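Local structure of aluminum resistance protein (Clostridium novyi, 3I16) at residues I167-V170 against L171-E175; T136-N140 against M141-K145; K161-L164 against E165-E168. The protein is probably a pyridoxal-5'-phosphate-dependent carbon-sulfur lyase of the methionine gamma-lyase family, thought to take part in aluminum resistance. One frame throughout, in Å; residues are numbered along the deposited sequence.

Contact 1 of 3, residues I167-V170 against L171-E175; sequences IEKV and LKEDE
K169 runs out extended, its CG turned away from the backbone N, until the last torsion bends the chain (chi4 -55°). That final bend turns NZ onto the carboxylate of E173, whose CG lies beside its backbone N. The two form an i to i+4 salt bridge on the C-terminal turns of helix 164-173. NZ is 3.0 Å from OE1 of E173, on the syn side and 34° out of the carboxylate plane. A second, weak bond runs from the same NZ to OE2. The ammonium therefore sits across both oxygens, unevenly shared. The bridge lies on the exposed side of the helix.

The buried side is apolar. I167 and L171 lie side by side and point the same way, with CG2 of I167 3.9 Å from CD1 of L171. L171 reaches V206 and I209 of helix 196-209 and also I177 and V180 of strand 177-183. V170 packs on L119 and I177. This amphipathic helix is thus laid against the large mixed sheet of the PLP-binding fold.

The backbone bonds follow the same spacing. L171 N donates to I167 O at 2.9 Å, and K172 N donates to E168 O at 2.8 Å. The next one, E173 N to K169 O, is longer, 3.1 Å, and more bent, 147° at the hydrogen. K172 NZ and E168 OE1 have opposite charges but stay 5.0 Å apart. Next along the chain, D174 OD2 makes a salt bridge with K152, and its OD1 bonds to S176. R210 NH1 hydrogen-bonds to the backbone O of L171.

Contact 2 of 3, residues T136-N140 against M141-K145; sequences TENSN and MGSLK. With EDO (1,2-ethanediol), chain C; EDO (1,2-ethanediol), chain K.
N138 and S143 pin together the two arms of a loop between helix 129-133 and strand 150-153. S143 OG donates to N138 OD1 at 2.6 Å, the tight point of this loop. The C=O...donor angle is 157°, and the donor is tilted only 20° from the carbonyl plane. S143 holds OG between its backbone N and carbonyl carbon (chi1 65°), which aims the hydroxyl at the amide oxygen. The other end of the same amide is also held: ND2 of N138 bonds to G134 O. Two partners at two ends fix which way the amide is turned. K145 crosses N138 at about a right angle, and its CD comes within 3.2 Å of ND2.

Inside the bend, one water accepts from two backbone groups, S139 N and M141 N. The carboxylate of E146 takes N140 N on OE2, and G142 N and S143 N on OE1. At the backbone angles of buried G142 a side chain would be jammed against the carbonyl O of M141, so glycine suits this bend.

The exposed side, at S139, is looser. S139 OG only brushes selenomethionine M141, with CG 3.5 Å away. An ethanediol, probably from the crystallisation liquor, donates to S139 O. The second subunit closes over part of this side: its R113 bonds to N140 O and its Y269 packs on M141. M141 lies about 10 Å, side chain to side chain, from the PLP-binding T101. A second ethanediol sits apart, at buried G142, and donates from its O2 to G142 O at 3.0 Å.

Contact 3 of 3, residues K161-L164 against E165-E168; sequences KPNL and EEIE. With EDO (1,2-ethanediol), chain N.
An N-cap begins helix 164-173, and N163 is the capping residue. Its side-chain OD1 accepts from E166 N at 3.2 Å. The N-H points well at the oxygen, with 161° at the hydrogen. It does not come along a lone pair: the donor stands above the amide, 67° out of the carbonyl plane. The first torsion of N163 (chi1 -172°) swings CG away from its backbone N, beside the carbonyl carbon, and carries the amide over the first turn.

The flat amide then lies against the aliphatic start of E166. ND2 is 3.4 Å from CB of E166, and CG of N163 is equally close to that CB. Farther out the two side chains diverge, and the amide and carboxylate planes are well turned from each other. The carboxylates of E165 and E166, near the N-terminal end, are probably favourable with the helix dipole.

N163 also uses its backbone. Its O accepts from I167 N at 3.0 Å, the first i to i+4 bond of the helix. CG1 of I167 packs over that same carbonyl oxygen. One residue on, L164 O accepts from E168 N at 2.9 Å.

L164 meets I167 only loosely, CD2 to CD1. L164 turns to C205 of helix 196-209, and P162 rests on I202 of the same helix. The incoming loop is thereby laid along helix 196-209. Before the cap, K161 N bonds to D159 OD1. An ethanediol, probably from the crystallisation liquor, bridges the K161 side chain and D198: K161 NZ donates to its O2 at 2.7 Å.

In the fold
From the N terminus, contact 2 comes first. It draws together the loop between helix 129-133 and strand 150-153, beside the second subunit. The chain then passes through edge strand 150-153 and reaches contact 3, where a loop enters helix 164-173. Contact 1 continues along that helix and out into the loop before strand 177-183. Contacts 3 and 1 overlap at I167 and E168, with centres about 10 Å apart. None encloses another. Contact 2 stands apart, its nearest atoms about 13 Å from contact 1 and about 17 Å from contact 3. Contacts 1 and 3 both lie against helix 196-209.

Contact 1 of 3, residues I167-V170 against L171-E175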
ATOM      1  N   ILE B 167      -6.314 -28.637 -39.638  1.00 13.03           N
ATOM      2  CA  ILE B 167      -6.185 -27.178 -39.469  1.00 13.22           C
ATOM      3  C   ILE B 167      -6.130 -26.516 -40.852  1.00 15.02           C
ATOM      4  O   ILE B 167      -6.919 -25.618 -41.171  1.00 14.02           O
ATOM      5  CB  ILE B 167      -4.940 -26.806 -38.615  1.00 14.27           C
ATOM      6  CG1 ILE B 167      -5.153 -27.203 -37.148  1.00 11.87           C
ATOM      7  CG2 ILE B 167      -4.654 -25.297 -38.671  1.00  8.03           C
ATOM      8  CD1 ILE B 167      -3.930 -27.139 -36.329  1.00  6.41           C
ATOM      9  N   GLU B 168      -5.212 -26.984 -41.690  1.00 17.07           N
ATOM     10  CA  GLU B 168      -5.102 -26.494 -43.066  1.00 17.66           C
ATOM     11  C   GLU B 168      -6.430 -26.534 -43.825  1.00 18.20           C
ATOM     12  O   GLU B 168      -6.822 -25.549 -44.459  1.00 16.11           O
ATOM     13  CB  GLU B 168      -4.090 -27.329 -43.839  1.00 19.51           C
ATOM     14  CG  GLU B 168      -2.661 -27.064 -43.440  1.00 21.20           C
ATOM     15  CD  GLU B 168      -1.672 -27.928 -44.198  1.00 27.95           C
ATOM     16  OE1 GLU B 168      -2.085 -28.587 -45.170  1.00 33.76           O
ATOM     17  OE2 GLU B 168      -0.485 -27.960 -43.808  1.00 35.77           O
ATOM     18  N   LYS B 169      -7.097 -27.687 -43.781  1.00 17.97           N
ATOM     19  CA  LYS B 169      -8.393 -27.858 -44.460  1.00 18.03           C
ATOM     20  C   LYS B 169      -9.446 -26.869 -43.966  1.00 15.61           C
ATOM     21  O   LYS B 169     -10.210 -26.323 -44.755  1.00 16.03           O
ATOM     22  CB  LYS B 169      -8.922 -29.282 -44.275  1.00 17.45           C
ATOM     23  CG  LYS B 169     -10.338 -29.529 -44.833  1.00 19.89           C
ATOM     24  CD  LYS B 169     -10.770 -30.984 -44.591  1.00 26.36           C
ATOM     25  CE  LYS B 169     -12.091 -31.319 -45.277  1.00 29.29           C
ATOM     26  NZ  LYS B 169     -13.184 -30.381 -44.896  1.00 34.73           N
ATOM     27  N   VAL B 170      -9.503 -26.653 -42.660  1.00 15.35           N
ATOM     28  CA  VAL B 170     -10.494 -25.731 -42.094  1.00 14.86           C
ATOM     29  C   VAL B 170     -10.195 -24.289 -42.505  1.00 14.28           C
ATOM     30  O   VAL B 170     -11.099 -23.565 -42.930  1.00 14.77           O
ATOM     31  CB  VAL B 170     -10.618 -25.924 -40.574  1.00 15.80           C
ATOM     32  CG1 VAL B 170     -11.481 -24.812 -39.952  1.00 13.27           C
ATOM     33  CG2 VAL B 170     -11.189 -27.346 -40.294  1.00  7.53           C
ATOM     34  N   LEU B 171      -8.924 -23.904 -42.430  1.00 14.26           N
ATOM     35  CA  LEU B 171      -8.477 -22.572 -42.866  1.00 16.59           C
ATOM     36  C   LEU B 171      -8.681 -22.318 -44.365  1.00 17.66           C
ATOM     37  O   LEU B 171      -9.140 -21.248 -44.766  1.00 17.15           O
ATOM     38  CB  LEU B 171      -6.998 -22.360 -42.527  1.00 16.18           C
ATOM     39  CG  LEU B 171      -6.630 -22.230 -41.050  1.00 18.21           C
ATOM     40  CD1 LEU B 171      -5.093 -22.166 -40.912  1.00  8.20           C
ATOM     41  CD2 LEU B 171      -7.318 -21.020 -40.388  1.00 12.91           C
ATOM     42  N   LYS B 172      -8.329 -23.299 -45.199  1.00 18.98           N
ATOM     43  CA  LYS B 172      -8.525 -23.139 -46.622  1.00 17.74           C
ATOM     44  C   LYS B 172     -10.019 -22.989 -46.954  1.00 18.18           C
ATOM     45  O   LYS B 172     -10.377 -22.180 -47.805  1.00 15.96           O
ATOM     46  CB  LYS B 172      -7.892 -24.288 -47.417  1.00 19.38           C
ATOM     47  CG  LYS B 172      -6.369 -24.227 -47.473  1.00 20.80           C
ATOM     48  CD  LYS B 172      -5.764 -25.204 -48.482  1.00 22.90           C
ATOM     49  CE  LYS B 172      -5.995 -26.647 -48.107  1.00 28.34           C
ATOM     50  NZ  LYS B 172      -5.229 -27.606 -48.973  1.00 33.82           N
ATOM     51  N   GLU B 173     -10.878 -23.713 -46.236  1.00 17.06           N
ATOM     52  CA  GLU B 173     -12.312 -23.682 -46.491  1.00 17.80           C
ATOM     53  C   GLU B 173     -13.066 -22.524 -45.853  1.00 16.87           C
ATOM     54  O   GLU B 173     -14.240 -22.342 -46.124  1.00 16.62           O
ATOM     55  CB  GLU B 173     -12.948 -25.013 -46.089  1.00 17.16           C
ATOM     56  CG  GLU B 173     -12.509 -26.148 -47.011  1.00 23.08           C
ATOM     57  CD  GLU B 173     -13.147 -27.471 -46.684  1.00 24.97           C
ATOM     58  OE1 GLU B 173     -13.801 -27.561 -45.621  1.00 30.16           O
ATOM     59  OE2 GLU B 173     -12.990 -28.423 -47.492  1.00 30.76           O
ATOM     60  N   ASP B 174     -12.406 -21.710 -45.038  1.00 19.24           N
ATOM     61  CA  ASP B 174     -13.091 -20.605 -44.389  1.00 17.56           C
ATOM     62  C   ASP B 174     -12.147 -19.425 -44.307  1.00 16.31           C
ATOM     63  O   ASP B 174     -11.351 -19.306 -43.378  1.00 12.71           O
ATOM     64  CB  ASP B 174     -13.614 -21.028 -43.012  1.00 17.43           C
ATOM     65  CG  ASP B 174     -14.490 -19.975 -42.362  1.00 17.07           C
ATOM     66  OD1 ASP B 174     -14.556 -18.848 -42.886  1.00 17.91           O
ATOM     67  OD2 ASP B 174     -15.109 -20.273 -41.309  1.00 17.40           O
ATOM     68  N   GLU B 175     -12.266 -18.561 -45.308  1.00 15.03           N
ATOM     69  CA  GLU B 175     -11.450 -17.368 -45.412  1.00 16.89           C
ATOM     70  C   GLU B 175     -11.808 -16.289 -44.398  1.00 16.54           C
ATOM     71  O   GLU B 175     -11.083 -15.308 -44.300  1.00 17.87           O
ATOM     72  CB  GLU B 175     -11.501 -16.809 -46.852  1.00 16.90           C
ATOM     73  CG  GLU B 175     -10.848 -17.755 -47.836  1.00 20.48           C
ATOM     74  CD  GLU B 175     -10.887 -17.299 -49.281  1.00 23.59           C
ATOM     75  OE1 GLU B 175     -11.425 -16.216 -49.582  1.00 26.79           O
ATOM     76  OE2 GLU B 175     -10.365 -18.056 -50.122  1.00 27.47           O
TER

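Contact 2 of 3, residues T136-N140 against M141-K145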
ATOM      1  N   THR B 136     -21.314 -22.670 -26.203  1.00 30.92           N
ATOM      2  CA  THR B 136     -22.565 -23.370 -26.022  1.00 32.99           C
ATOM      3  C   THR B 136     -23.614 -22.392 -25.503  1.00 35.56           C
ATOM      4  O   THR B 136     -24.587 -22.092 -26.201  1.00 38.92           O
ATOM      5  CB  THR B 136     -22.404 -24.564 -25.045  1.00 31.82           C
ATOM      6  N   GLU B 137     -23.387 -21.860 -24.305  1.00 34.48           N
ATOM      7  CA  GLU B 137     -24.369 -21.020 -23.653  1.00 34.63           C
ATOM      8  C   GLU B 137     -24.218 -19.532 -23.995  1.00 33.87           C
ATOM      9  O   GLU B 137     -23.092 -18.984 -24.047  1.00 33.66           O
ATOM     10  CB  GLU B 137     -24.287 -21.222 -22.137  1.00 35.11           C
ATOM     11  N   ASN B 138     -25.365 -18.893 -24.223  1.00 29.40           N
ATOM     12  CA  ASN B 138     -25.435 -17.458 -24.498  1.00 27.72           C
ATOM     13  C   ASN B 138     -26.645 -16.884 -23.760  1.00 24.86           C
ATOM     14  O   ASN B 138     -27.773 -17.286 -24.004  1.00 24.86           O
ATOM     15  CB  ASN B 138     -25.486 -17.191 -26.001  1.00 27.18           C
ATOM     16  CG  ASN B 138     -24.110 -17.284 -26.641  1.00 31.23           C
ATOM     17  OD1 ASN B 138     -23.229 -16.467 -26.362  1.00 26.11           O
ATOM     18  ND2 ASN B 138     -23.915 -18.288 -27.496  1.00 22.50           N
ATOM     19  N   SER B 139     -26.383 -15.962 -22.845  1.00 19.98           N
ATOM     20  CA  SER B 139     -27.416 -15.388 -21.999  1.00 19.56           C
ATOM     21  C   SER B 139     -27.336 -13.868 -21.977  1.00 17.41           C
ATOM     22  O   SER B 139     -27.630 -13.257 -20.983  1.00 18.98           O
ATOM     23  CB  SER B 139     -27.239 -15.950 -20.589  1.00 18.67           C
ATOM     24  OG  SER B 139     -25.918 -15.705 -20.150  1.00 19.12           O
ATOM     25  N   ASN B 140     -26.920 -13.287 -23.091  1.00 16.34           N
ATOM     26  CA  ASN B 140     -26.786 -11.862 -23.261  1.00 16.41           C
ATOM     27  C   ASN B 140     -25.750 -11.222 -22.322  1.00 14.77           C
ATOM     28  O   ASN B 140     -25.878 -10.055 -21.963  1.00 13.03           O
ATOM     29  CB  ASN B 140     -28.149 -11.169 -23.157  1.00 17.63           C
ATOM     30  CG  ASN B 140     -28.183  -9.822 -23.889  1.00 23.23           C
ATOM     31  OD1 ASN B 140     -27.394  -9.564 -24.819  1.00 22.68           O
ATOM     32  ND2 ASN B 140     -29.101  -8.961 -23.472  1.00 20.43           N
HETATM   33  N   MSE B 141     -24.721 -11.991 -21.948  1.00 12.02           N
HETATM   34  CA  MSE B 141     -23.606 -11.447 -21.192  1.00 11.67           C
HETATM   35  C   MSE B 141     -22.652 -10.693 -22.128  1.00 11.18           C
HETATM   36  O   MSE B 141     -21.785 -10.001 -21.654  1.00 14.22           O
HETATM   37  CB  MSE B 141     -22.830 -12.532 -20.454  1.00  7.57           C
HETATM   38  CG  MSE B 141     -23.641 -13.190 -19.362  1.00 14.95           C
HETATM   39 SE   MSE B 141     -22.613 -14.376 -18.238  0.75  9.11          SE
HETATM   40  CE  MSE B 141     -22.141 -15.742 -19.554  1.00  8.46           C
ATOM     41  N   GLY B 142     -22.789 -10.872 -23.438  1.00  9.57           N
ATOM     42  CA  GLY B 142     -21.944 -10.197 -24.412  1.00  9.76           C
ATOM     43  C   GLY B 142     -20.741 -11.002 -24.847  1.00  9.01           C
ATOM     44  O   GLY B 142     -19.621 -10.515 -24.853  1.00  5.91           O
ATOM     45  N   SER B 143     -20.977 -12.248 -25.222  1.00 10.00           N
ATOM     46  CA  SER B 143     -19.921 -13.107 -25.695  1.00 10.45           C
ATOM     47  C   SER B 143     -19.502 -12.677 -27.083  1.00 11.64           C
ATOM     48  O   SER B 143     -20.214 -11.926 -27.747  1.00  8.06           O
ATOM     49  CB  SER B 143     -20.439 -14.528 -25.808  1.00 11.02           C
ATOM     50  OG  SER B 143     -21.452 -14.586 -26.801  1.00 12.34           O
ATOM     51  N   LEU B 144     -18.334 -13.156 -27.512  1.00 12.96           N
ATOM     52  CA  LEU B 144     -17.893 -12.963 -28.891  1.00 13.85           C
ATOM     53  C   LEU B 144     -19.032 -13.249 -29.894  1.00 11.51           C
ATOM     54  O   LEU B 144     -19.293 -12.455 -30.817  1.00 10.52           O
ATOM     55  CB  LEU B 144     -16.701 -13.894 -29.191  1.00 12.70           C
ATOM     56  CG  LEU B 144     -15.366 -13.571 -28.534  1.00 13.53           C
ATOM     57  CD1 LEU B 144     -14.340 -14.638 -28.894  1.00  9.98           C
ATOM     58  CD2 LEU B 144     -14.892 -12.240 -28.964  1.00  7.96           C
ATOM     59  N   LYS B 145     -19.735 -14.358 -29.682  1.00 11.99           N
ATOM     60  CA  LYS B 145     -20.834 -14.767 -30.571  1.00 13.21           C
ATOM     61  C   LYS B 145     -21.908 -13.686 -30.619  1.00 14.59           C
ATOM     62  O   LYS B 145     -22.385 -13.318 -31.705  1.00 11.30           O
ATOM     63  CB  LYS B 145     -21.437 -16.094 -30.117  1.00 14.42           C
ATOM     64  CG  LYS B 145     -22.350 -16.755 -31.141  1.00 21.19           C
ATOM     65  CD  LYS B 145     -22.958 -18.006 -30.530  1.00 32.12           C
ATOM     66  CE  LYS B 145     -23.368 -19.059 -31.555  1.00 38.33           C
ATOM     67  NZ  LYS B 145     -23.786 -20.331 -30.858  1.00 41.28           N
TER
HETATM   68  C1  EDO C 434     -27.205 -10.018 -17.067  1.00 39.83           C
HETATM   69  O1  EDO C 434     -26.604 -10.923 -16.140  1.00 43.49           O
HETATM   70  C2  EDO C 434     -26.735 -10.375 -18.470  1.00 43.52           C
HETATM   71  O2  EDO C 434     -27.278 -11.644 -18.840  1.00 45.90           O
HETATM   72  C1  EDO K 428     -20.225  -6.713 -23.500  1.00 18.58           C
HETATM   73  O1  EDO K 428     -19.509  -5.566 -23.974  1.00 20.99           O
HETATM   74  C2  EDO K 428     -19.310  -7.649 -22.717  1.00 29.21           C
HETATM   75  O2  EDO K 428     -18.268  -8.227 -23.512  1.00 15.75           O
HETATM   76  O   HOH W   1     -23.913 -14.648 -23.182  1.00  8.94           O

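Contact 3 of 3, residues K161-L164 against E165-E168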
ATOM      1  N   LYS B 161      -1.319 -34.871 -30.416  1.00 16.72           N
ATOM      2  CA  LYS B 161      -0.589 -33.937 -31.273  1.00 17.25           C
ATOM      3  C   LYS B 161      -1.511 -33.061 -32.116  1.00 16.17           C
ATOM      4  O   LYS B 161      -2.655 -33.431 -32.392  1.00 14.08           O
ATOM      5  CB  LYS B 161       0.351 -34.706 -32.211  1.00 16.35           C
ATOM      6  CG  LYS B 161       1.375 -35.581 -31.493  1.00 25.58           C
ATOM      7  CD  LYS B 161       2.378 -34.766 -30.673  1.00 28.27           C
ATOM      8  CE  LYS B 161       3.367 -35.686 -29.931  1.00 33.36           C
ATOM      9  NZ  LYS B 161       4.458 -34.926 -29.257  1.00 30.27           N
ATOM     10  N   PRO B 162      -1.015 -31.895 -32.553  1.00 17.13           N
ATOM     11  CA  PRO B 162      -1.856 -31.046 -33.418  1.00 16.40           C
ATOM     12  C   PRO B 162      -2.215 -31.739 -34.720  1.00 16.03           C
ATOM     13  O   PRO B 162      -1.365 -32.440 -35.287  1.00 16.01           O
ATOM     14  CB  PRO B 162      -0.964 -29.838 -33.701  1.00 18.14           C
ATOM     15  CG  PRO B 162       0.004 -29.794 -32.538  1.00 20.38           C
ATOM     16  CD  PRO B 162       0.217 -31.212 -32.119  1.00 17.91           C
ATOM     17  N   ASN B 163      -3.462 -31.574 -35.173  1.00 13.78           N
ATOM     18  CA  ASN B 163      -3.910 -32.161 -36.422  1.00 12.91           C
ATOM     19  C   ASN B 163      -3.730 -31.111 -37.520  1.00 13.58           C
ATOM     20  O   ASN B 163      -4.679 -30.431 -37.932  1.00 10.78           O
ATOM     21  CB  ASN B 163      -5.371 -32.606 -36.336  1.00 12.92           C
ATOM     22  CG  ASN B 163      -5.804 -33.397 -37.557  1.00 15.03           C
ATOM     23  OD1 ASN B 163      -5.099 -33.442 -38.567  1.00 17.84           O
ATOM     24  ND2 ASN B 163      -6.969 -34.026 -37.475  1.00 19.25           N
ATOM     25  N   LEU B 164      -2.500 -31.020 -38.008  1.00 13.14           N
ATOM     26  CA  LEU B 164      -2.127 -30.005 -38.970  1.00 13.05           C
ATOM     27  C   LEU B 164      -2.921 -30.109 -40.266  1.00 14.72           C
ATOM     28  O   LEU B 164      -3.372 -29.101 -40.792  1.00 16.07           O
ATOM     29  CB  LEU B 164      -0.619 -30.041 -39.237  1.00 11.94           C
ATOM     30  CG  LEU B 164       0.335 -29.836 -38.054  1.00 15.12           C
ATOM     31  CD1 LEU B 164       1.798 -29.942 -38.538  1.00 15.72           C
ATOM     32  CD2 LEU B 164       0.098 -28.502 -37.320  1.00  7.78           C
ATOM     33  N   GLU B 165      -3.140 -31.319 -40.755  1.00 15.32           N
ATOM     34  CA  GLU B 165      -3.882 -31.498 -42.000  1.00 16.10           C
ATOM     35  C   GLU B 165      -5.302 -30.972 -41.873  1.00 14.26           C
ATOM     36  O   GLU B 165      -5.801 -30.326 -42.781  1.00 14.56           O
ATOM     37  CB  GLU B 165      -3.883 -32.962 -42.442  1.00 18.49           C
ATOM     38  CG  GLU B 165      -2.458 -33.526 -42.621  1.00 29.01           C
ATOM     39  CD  GLU B 165      -2.404 -34.846 -43.363  1.00 38.73           C
ATOM     40  OE1 GLU B 165      -3.469 -35.367 -43.774  1.00 46.28           O
ATOM     41  OE2 GLU B 165      -1.276 -35.364 -43.547  1.00 51.18           O
ATOM     42  N   GLU B 166      -5.955 -31.219 -40.739  1.00 13.46           N
ATOM     43  CA  GLU B 166      -7.310 -30.707 -40.533  1.00 12.55           C
ATOM     44  C   GLU B 166      -7.298 -29.171 -40.366  1.00 13.25           C
ATOM     45  O   GLU B 166      -8.174 -28.484 -40.895  1.00 13.12           O
ATOM     46  CB  GLU B 166      -7.964 -31.410 -39.332  1.00 13.14           C
ATOM     47  CG  GLU B 166      -9.456 -31.111 -39.143  1.00 13.28           C
ATOM     48  CD  GLU B 166     -10.317 -31.589 -40.296  1.00 21.50           C
ATOM     49  OE1 GLU B 166      -9.859 -32.451 -41.085  1.00 20.06           O
ATOM     50  OE2 GLU B 166     -11.468 -31.117 -40.407  1.00 26.13           O
ATOM     51  N   ILE B 167      -6.314 -28.637 -39.638  1.00 13.03           N
ATOM     52  CA  ILE B 167      -6.185 -27.178 -39.469  1.00 13.22           C
ATOM     53  C   ILE B 167      -6.130 -26.516 -40.852  1.00 15.02           C
ATOM     54  O   ILE B 167      -6.919 -25.618 -41.171  1.00 14.02           O
ATOM     55  CB  ILE B 167      -4.940 -26.806 -38.615  1.00 14.27           C
ATOM     56  CG1 ILE B 167      -5.153 -27.203 -37.148  1.00 11.87           C
ATOM     57  CG2 ILE B 167      -4.654 -25.297 -38.671  1.00  8.03           C
ATOM     58  CD1 ILE B 167      -3.930 -27.139 -36.329  1.00  6.41           C
ATOM     59  N   GLU B 168      -5.212 -26.984 -41.690  1.00 17.07           N
ATOM     60  CA  GLU B 168      -5.102 -26.494 -43.066  1.00 17.66           C
ATOM     61  C   GLU B 168      -6.430 -26.534 -43.825  1.00 18.20           C
ATOM     62  O   GLU B 168      -6.822 -25.549 -44.459  1.00 16.11           O
ATOM     63  CB  GLU B 168      -4.090 -27.329 -43.839  1.00 19.51           C
ATOM     64  CG  GLU B 168      -2.661 -27.064 -43.440  1.00 21.20           C
ATOM     65  CD  GLU B 168      -1.672 -27.928 -44.198  1.00 27.95           C
ATOM     66  OE1 GLU B 168      -2.085 -28.587 -45.170  1.00 33.76           O
ATOM     67  OE2 GLU B 168      -0.485 -27.960 -43.808  1.00 35.77           O
TER
HETATM   68  C1  EDO N 431       1.924 -32.573 -27.136  1.00 45.69           C
HETATM   69  O1  EDO N 431       1.648 -33.949 -27.403  1.00 53.73           O
HETATM   70  C2  EDO N 431       3.295 -32.477 -26.488  1.00 42.96           C
HETATM   71  O2  EDO N 431       4.310 -32.938 -27.380  1.00 43.53           O